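Local coordinates for 2OG-Fe dioxygenase family protein (Methylibium petroleiphilum, PDB 3PL0) that is of uncharacterised function but adopts a double-stranded beta-helix (cupin) fold and probably acts as an iron-dependent dioxygenase, at residues A[2-15]-A[18-31]. Residues are numbered along the deposited sequence; the frame is centred on the assembly and turned at random.
Sequences MHVDIELPLGRATA and RLRAQGFCVLTPAA
R18 reaches out from its helix to meet H3 and D5 on the N-terminal arm. Its CB lies 3.5 Å from A15 O, and CG passes T14 O. The chain bends at CG (chi2 -87°), which brings CD beside D5 OD2 and H3 CB. NE donates to D5 OD2 at 2.7 Å, and NH2 donates to D5 OD1 at 2.9 Å. Both bonds are nearly straight. The carboxylate meets the side edge of the guanidinium, though its plane is tilted about 20°, and both oxygens are taken on their syn sides. R18 CZ sits 3.4 Å from H3 CG, and NH1 lies over H3 CD2. The H3 ring is stacked flat on one face of the guanidinium, with planes 10° apart, while T14 CG2 lies more loosely over the opposite face. With an alanine in this place, the D5 carboxylate would probably lose its cationic mate and the H3 ring its flat support.

Q22 fixes the backbone of H3. Its OE1 accepts from H3 N, and its NE2 donates to H3 O at 2.9 Å. The second proton of NE2 goes to F24 O, so three bonds fix the turn of the amide. One water joins H3 O, D5 N and D5 OD2 to V26 N, bridging the arm to strand 24-27. L10 CD1 packs 3.9 Å from C25 CB. T28 N-caps the next helix through OG1, which accepts from A31 N, and P9 CB rests against this oxygen.

The arm and the turn from helix 12-22 into strand 24-27 pack at one edge of the main sheet of the double-stranded beta-helix (cupin) fold. Strand 24-27 pairs antiparallel with strand 209-213. M2 and V4 touch strand 198-201, and L19 packs on helix 118-134.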
loop_
_atom_site.group_PDB
_atom_site.type_symbol
_atom_site.label_atom_id
_atom_site.label_comp_id
_atom_site.label_asym_id
_atom_site.label_seq_id
_atom_site.Cartn_x
_atom_site.Cartn_y
_atom_site.Cartn_z
HETATM N N MSE A 2 0.179 4.540 -20.970
HETATM C CA MSE A 2 -0.422 3.535 -20.091
HETATM C C MSE A 2 -1.743 4.052 -19.493
HETATM O O MSE A 2 -1.995 5.268 -19.460
HETATM C CB MSE A 2 0.601 3.116 -19.026
HETATM C CG MSE A 2 1.817 2.454 -19.660
HETATM SE SE MSE A 2 3.093 1.755 -18.388
HETATM C CE MSE A 2 3.373 3.345 -17.422
ATOM N N HIS A 3 -2.620 3.129 -19.090
ATOM C CA HIS A 3 -3.959 3.499 -18.631
ATOM C C HIS A 3 -3.960 3.832 -17.149
ATOM O O HIS A 3 -3.513 3.018 -16.352
ATOM C CB HIS A 3 -4.945 2.342 -18.848
ATOM C CG HIS A 3 -5.213 2.049 -20.292
ATOM N ND1 HIS A 3 -6.178 2.718 -21.018
ATOM C CD2 HIS A 3 -4.642 1.165 -21.141
ATOM C CE1 HIS A 3 -6.199 2.248 -22.252
ATOM N NE2 HIS A 3 -5.276 1.307 -22.355
ATOM N N VAL A 4 -4.498 5.008 -16.800
ATOM C CA VAL A 4 -4.682 5.400 -15.436
ATOM C C VAL A 4 -6.188 5.490 -15.278
ATOM O O VAL A 4 -6.790 6.505 -15.673
ATOM C CB VAL A 4 -4.046 6.765 -15.178
ATOM C CG1 VAL A 4 -4.295 7.204 -13.708
ATOM C CG2 VAL A 4 -2.577 6.698 -15.442
ATOM N N ASP A 5 -6.803 4.444 -14.719
ATOM C CA ASP A 5 -8.274 4.317 -14.727
ATOM C C ASP A 5 -8.840 4.966 -13.476
ATOM O O ASP A 5 -9.502 4.314 -12.663
ATOM C CB ASP A 5 -8.682 2.839 -14.850
ATOM C CG ASP A 5 -8.207 2.231 -16.164
ATOM O OD1 ASP A 5 -8.826 2.551 -17.183
ATOM O OD2 ASP A 5 -7.152 1.516 -16.190
ATOM N N ILE A 6 -8.575 6.270 -13.337
ATOM C CA ILE A 6 -8.813 6.969 -12.065
ATOM C C ILE A 6 -10.169 7.657 -12.070
ATOM O O ILE A 6 -10.603 8.153 -11.043
ATOM C CB ILE A 6 -7.653 7.921 -11.734
ATOM C CG1 ILE A 6 -7.717 8.388 -10.268
ATOM C CG2 ILE A 6 -7.619 9.095 -12.705
ATOM C CD1 ILE A 6 -6.352 8.806 -9.729
ATOM N N GLU A 7 -10.862 7.621 -13.204
ATOM C CA GLU A 7 -12.196 8.213 -13.346
ATOM C C GLU A 7 -13.300 7.151 -13.476
ATOM O O GLU A 7 -14.354 7.259 -12.834
ATOM C CB GLU A 7 -12.226 9.162 -14.562
ATOM C CG GLU A 7 -11.064 10.180 -14.607
ATOM C CD GLU A 7 -11.377 11.434 -15.429
ATOM O OE1 GLU A 7 -11.647 11.311 -16.642
ATOM O OE2 GLU A 7 -11.337 12.546 -14.854
ATOM N N LEU A 8 -13.054 6.143 -14.317
ATOM C CA LEU A 8 -14.053 5.109 -14.544
ATOM C C LEU A 8 -13.709 3.794 -13.797
ATOM O O LEU A 8 -12.546 3.407 -13.678
ATOM C CB LEU A 8 -14.248 4.870 -16.045
ATOM C CG LEU A 8 -14.739 6.094 -16.846
ATOM C CD1 LEU A 8 -15.239 5.670 -18.212
ATOM C CD2 LEU A 8 -15.824 6.840 -16.093
ATOM N N PRO A 9 -14.752 3.112 -13.280
ATOM C CA PRO A 9 -14.554 1.858 -12.537
ATOM C C PRO A 9 -14.186 0.649 -13.407
ATOM O O PRO A 9 -14.846 0.362 -14.404
ATOM C CB PRO A 9 -15.899 1.655 -11.845
ATOM C CG PRO A 9 -16.897 2.245 -12.788
ATOM C CD PRO A 9 -16.187 3.374 -13.527
ATOM N N LEU A 10 -13.104 -0.034 -13.068
ATOM C CA LEU A 10 -12.732 -1.255 -13.737
ATOM C C LEU A 10 -13.421 -2.424 -13.038
ATOM O O LEU A 10 -13.472 -2.480 -11.795
ATOM C CB LEU A 10 -11.215 -1.463 -13.648
ATOM C CG LEU A 10 -10.310 -0.516 -14.436
ATOM C CD1 LEU A 10 -8.837 -0.862 -14.141
ATOM C CD2 LEU A 10 -10.650 -0.601 -15.929
ATOM N N GLY A 11 -13.912 -3.375 -13.825
ATOM C CA GLY A 11 -14.361 -4.634 -13.274
ATOM C C GLY A 11 -13.151 -5.499 -13.111
ATOM O O GLY A 11 -12.085 -5.223 -13.664
ATOM N N ARG A 12 -13.319 -6.593 -12.386
ATOM C CA ARG A 12 -12.202 -7.489 -12.134
ATOM C C ARG A 12 -11.500 -8.015 -13.382
ATOM O O ARG A 12 -10.298 -8.056 -13.431
ATOM C CB ARG A 12 -12.722 -8.680 -11.361
ATOM C CG ARG A 12 -11.692 -9.469 -10.740
ATOM C CD ARG A 12 -12.341 -10.754 -10.456
ATOM N NE ARG A 12 -11.783 -11.337 -9.282
ATOM C CZ ARG A 12 -11.554 -12.628 -9.154
ATOM N NH1 ARG A 12 -11.804 -13.459 -10.159
ATOM N NH2 ARG A 12 -11.048 -13.069 -8.021
ATOM N N ALA A 13 -12.257 -8.487 -14.368
ATOM C CA ALA A 13 -11.628 -9.026 -15.578
ATOM C C ALA A 13 -10.807 -7.944 -16.327
ATOM O O ALA A 13 -9.675 -8.196 -16.733
ATOM C CB ALA A 13 -12.675 -9.719 -16.512
ATOM N N THR A 14 -11.342 -6.739 -16.497
ATOM C CA THR A 14 -10.536 -5.691 -17.109
ATOM C C THR A 14 -9.302 -5.395 -16.256
ATOM O O THR A 14 -8.239 -5.305 -16.800
ATOM C CB THR A 14 -11.324 -4.405 -17.388
ATOM O OG1 THR A 14 -12.501 -4.735 -18.116
ATOM C CG2 THR A 14 -10.519 -3.449 -18.231
ATOM N N ALA A 15 -9.449 -5.335 -14.924
ATOM C CA ALA A 15 -8.321 -5.042 -14.020
ATOM C C ALA A 15 -7.203 -6.072 -14.200
ATOM O O ALA A 15 -6.013 -5.726 -14.240
ATOM C CB ALA A 15 -8.783 -4.976 -12.576
ATOM N N ARG A 18 -5.388 -5.421 -17.461
ATOM C CA ARG A 18 -4.514 -4.256 -17.275
ATOM C C ARG A 18 -3.206 -4.646 -16.546
ATOM O O ARG A 18 -2.127 -4.273 -16.953
ATOM C CB ARG A 18 -5.243 -3.179 -16.470
ATOM C CG ARG A 18 -6.360 -2.455 -17.237
ATOM C CD ARG A 18 -5.822 -1.240 -18.057
ATOM N NE ARG A 18 -6.886 -0.248 -18.278
ATOM C CZ ARG A 18 -7.638 -0.161 -19.362
ATOM N NH1 ARG A 18 -7.508 -1.022 -20.371
ATOM N NH2 ARG A 18 -8.578 0.764 -19.417
ATOM N N LEU A 19 -3.335 -5.423 -15.480
ATOM C CA LEU A 19 -2.177 -5.851 -14.709
ATOM C C LEU A 19 -1.290 -6.740 -15.522
ATOM O O LEU A 19 -0.082 -6.631 -15.424
ATOM C CB LEU A 19 -2.607 -6.590 -13.438
ATOM C CG LEU A 19 -3.020 -5.682 -12.287
ATOM C CD1 LEU A 19 -3.910 -6.439 -11.309
ATOM C CD2 LEU A 19 -1.751 -5.107 -11.647
ATOM N N ARG A 20 -1.870 -7.636 -16.327
ATOM C CA ARG A 20 -1.051 -8.421 -17.228
ATOM C C ARG A 20 -0.334 -7.537 -18.244
ATOM O O ARG A 20 0.830 -7.714 -18.534
ATOM C CB ARG A 20 -1.925 -9.403 -18.018
ATOM C CG ARG A 20 -1.151 -10.281 -18.964
ATOM C CD ARG A 20 -0.127 -11.142 -18.222
ATOM N NE ARG A 20 0.386 -12.189 -19.114
ATOM C CZ ARG A 20 1.666 -12.402 -19.420
ATOM N NH1 ARG A 20 2.633 -11.674 -18.899
ATOM N NH2 ARG A 20 1.979 -13.397 -20.238
ATOM N N ALA A 21 -1.076 -6.628 -18.852
ATOM C CA ALA A 21 -0.550 -5.850 -19.960
ATOM C C ALA A 21 0.455 -4.759 -19.549
ATOM O O ALA A 21 1.473 -4.554 -20.239
ATOM C CB ALA A 21 -1.726 -5.231 -20.776
ATOM N N GLN A 22 0.157 -4.014 -18.482
ATOM C CA GLN A 22 0.987 -2.892 -18.089
ATOM C C GLN A 22 1.533 -2.962 -16.643
ATOM O O GLN A 22 2.261 -2.065 -16.214
ATOM C CB GLN A 22 0.208 -1.576 -18.267
ATOM C CG GLN A 22 -1.062 -1.435 -17.411
ATOM C CD GLN A 22 -1.774 -0.116 -17.629
ATOM O OE1 GLN A 22 -1.730 0.453 -18.735
ATOM N NE2 GLN A 22 -2.467 0.372 -16.582
ATOM N N GLY A 23 1.106 -3.955 -15.878
ATOM C CA GLY A 23 1.672 -4.214 -14.583
ATOM C C GLY A 23 1.094 -3.386 -13.451
ATOM O O GLY A 23 1.585 -3.468 -12.312
ATOM N N PHE A 24 0.061 -2.592 -13.733
ATOM C CA PHE A 24 -0.645 -1.878 -12.653
ATOM C C PHE A 24 -2.037 -1.537 -13.126
ATOM O O PHE A 24 -2.338 -1.587 -14.319
ATOM C CB PHE A 24 0.070 -0.600 -12.213
ATOM C CG PHE A 24 -0.071 0.557 -13.189
ATOM C CD1 PHE A 24 0.686 0.599 -14.348
ATOM C CD2 PHE A 24 -0.980 1.567 -12.961
ATOM C CE1 PHE A 24 0.536 1.631 -15.251
ATOM C CE2 PHE A 24 -1.139 2.617 -13.888
ATOM C CZ PHE A 24 -0.380 2.638 -15.008
ATOM N N CYS A 25 -2.885 -1.189 -12.185
ATOM C CA CYS A 25 -4.131 -0.552 -12.523
ATOM C C CYS A 25 -4.645 0.207 -11.303
ATOM O O CYS A 25 -4.242 -0.078 -10.164
ATOM C CB CYS A 25 -5.156 -1.564 -12.991
ATOM S SG CYS A 25 -5.729 -2.687 -11.722
ATOM N N VAL A 26 -5.543 1.145 -11.557
ATOM C CA VAL A 26 -6.183 1.908 -10.515
ATOM C C VAL A 26 -7.644 1.494 -10.402
ATOM O O VAL A 26 -8.334 1.478 -11.408
ATOM C CB VAL A 26 -6.091 3.390 -10.863
ATOM C CG1 VAL A 26 -6.850 4.282 -9.799
ATOM C CG2 VAL A 26 -4.602 3.804 -11.011
ATOM N N LEU A 27 -8.111 1.184 -9.187
ATOM C CA LEU A 27 -9.534 0.962 -8.927
ATOM C C LEU A 27 -10.100 2.235 -8.284
ATOM O O LEU A 27 -9.606 2.691 -7.233
ATOM C CB LEU A 27 -9.747 -0.215 -7.957
ATOM C CG LEU A 27 -9.089 -1.546 -8.327
ATOM C CD1 LEU A 27 -9.414 -2.537 -7.237
ATOM C CD2 LEU A 27 -9.616 -2.066 -9.702
ATOM N N THR A 28 -11.146 2.788 -8.887
ATOM C CA THR A 28 -11.880 3.883 -8.268
ATOM C C THR A 28 -12.544 3.317 -7.005
ATOM O O THR A 28 -12.724 2.082 -6.891
ATOM C CB THR A 28 -12.972 4.443 -9.212
ATOM O OG1 THR A 28 -13.959 3.429 -9.487
ATOM C CG2 THR A 28 -12.368 4.937 -10.551
ATOM N N PRO A 29 -12.945 4.192 -6.065
ATOM C CA PRO A 29 -13.704 3.712 -4.904
ATOM C C PRO A 29 -14.937 2.886 -5.287
ATOM O O PRO A 29 -15.247 1.912 -4.619
ATOM C CB PRO A 29 -14.083 5.001 -4.180
ATOM C CG PRO A 29 -13.068 6.029 -4.648
ATOM C CD PRO A 29 -12.806 5.655 -6.055
ATOM N N ALA A 30 -15.625 3.235 -6.365
ATOM C CA ALA A 30 -16.744 2.424 -6.797
ATOM C C ALA A 30 -16.277 1.014 -7.250
ATOM O O ALA A 30 -16.924 0.003 -6.923
ATOM C CB ALA A 30 -17.581 3.164 -7.908
ATOM N N ALA A 31 -15.165 0.932 -7.980
ATOM C CA ALA A 31 -14.627 -0.357 -8.409
ATOM C C ALA A 31 -14.241 -1.221 -7.202
ATOM O O ALA A 31 -14.479 -2.429 -7.218
ATOM C CB ALA A 31 -13.450 -0.190 -9.391
HETATM O O HOH W 1 -5.354 1.942 -14.363
HETATM O O HOH W 2 -11.107 1.870 -11.810
HETATM O O HOH W 3 -14.657 -3.769 -9.674
#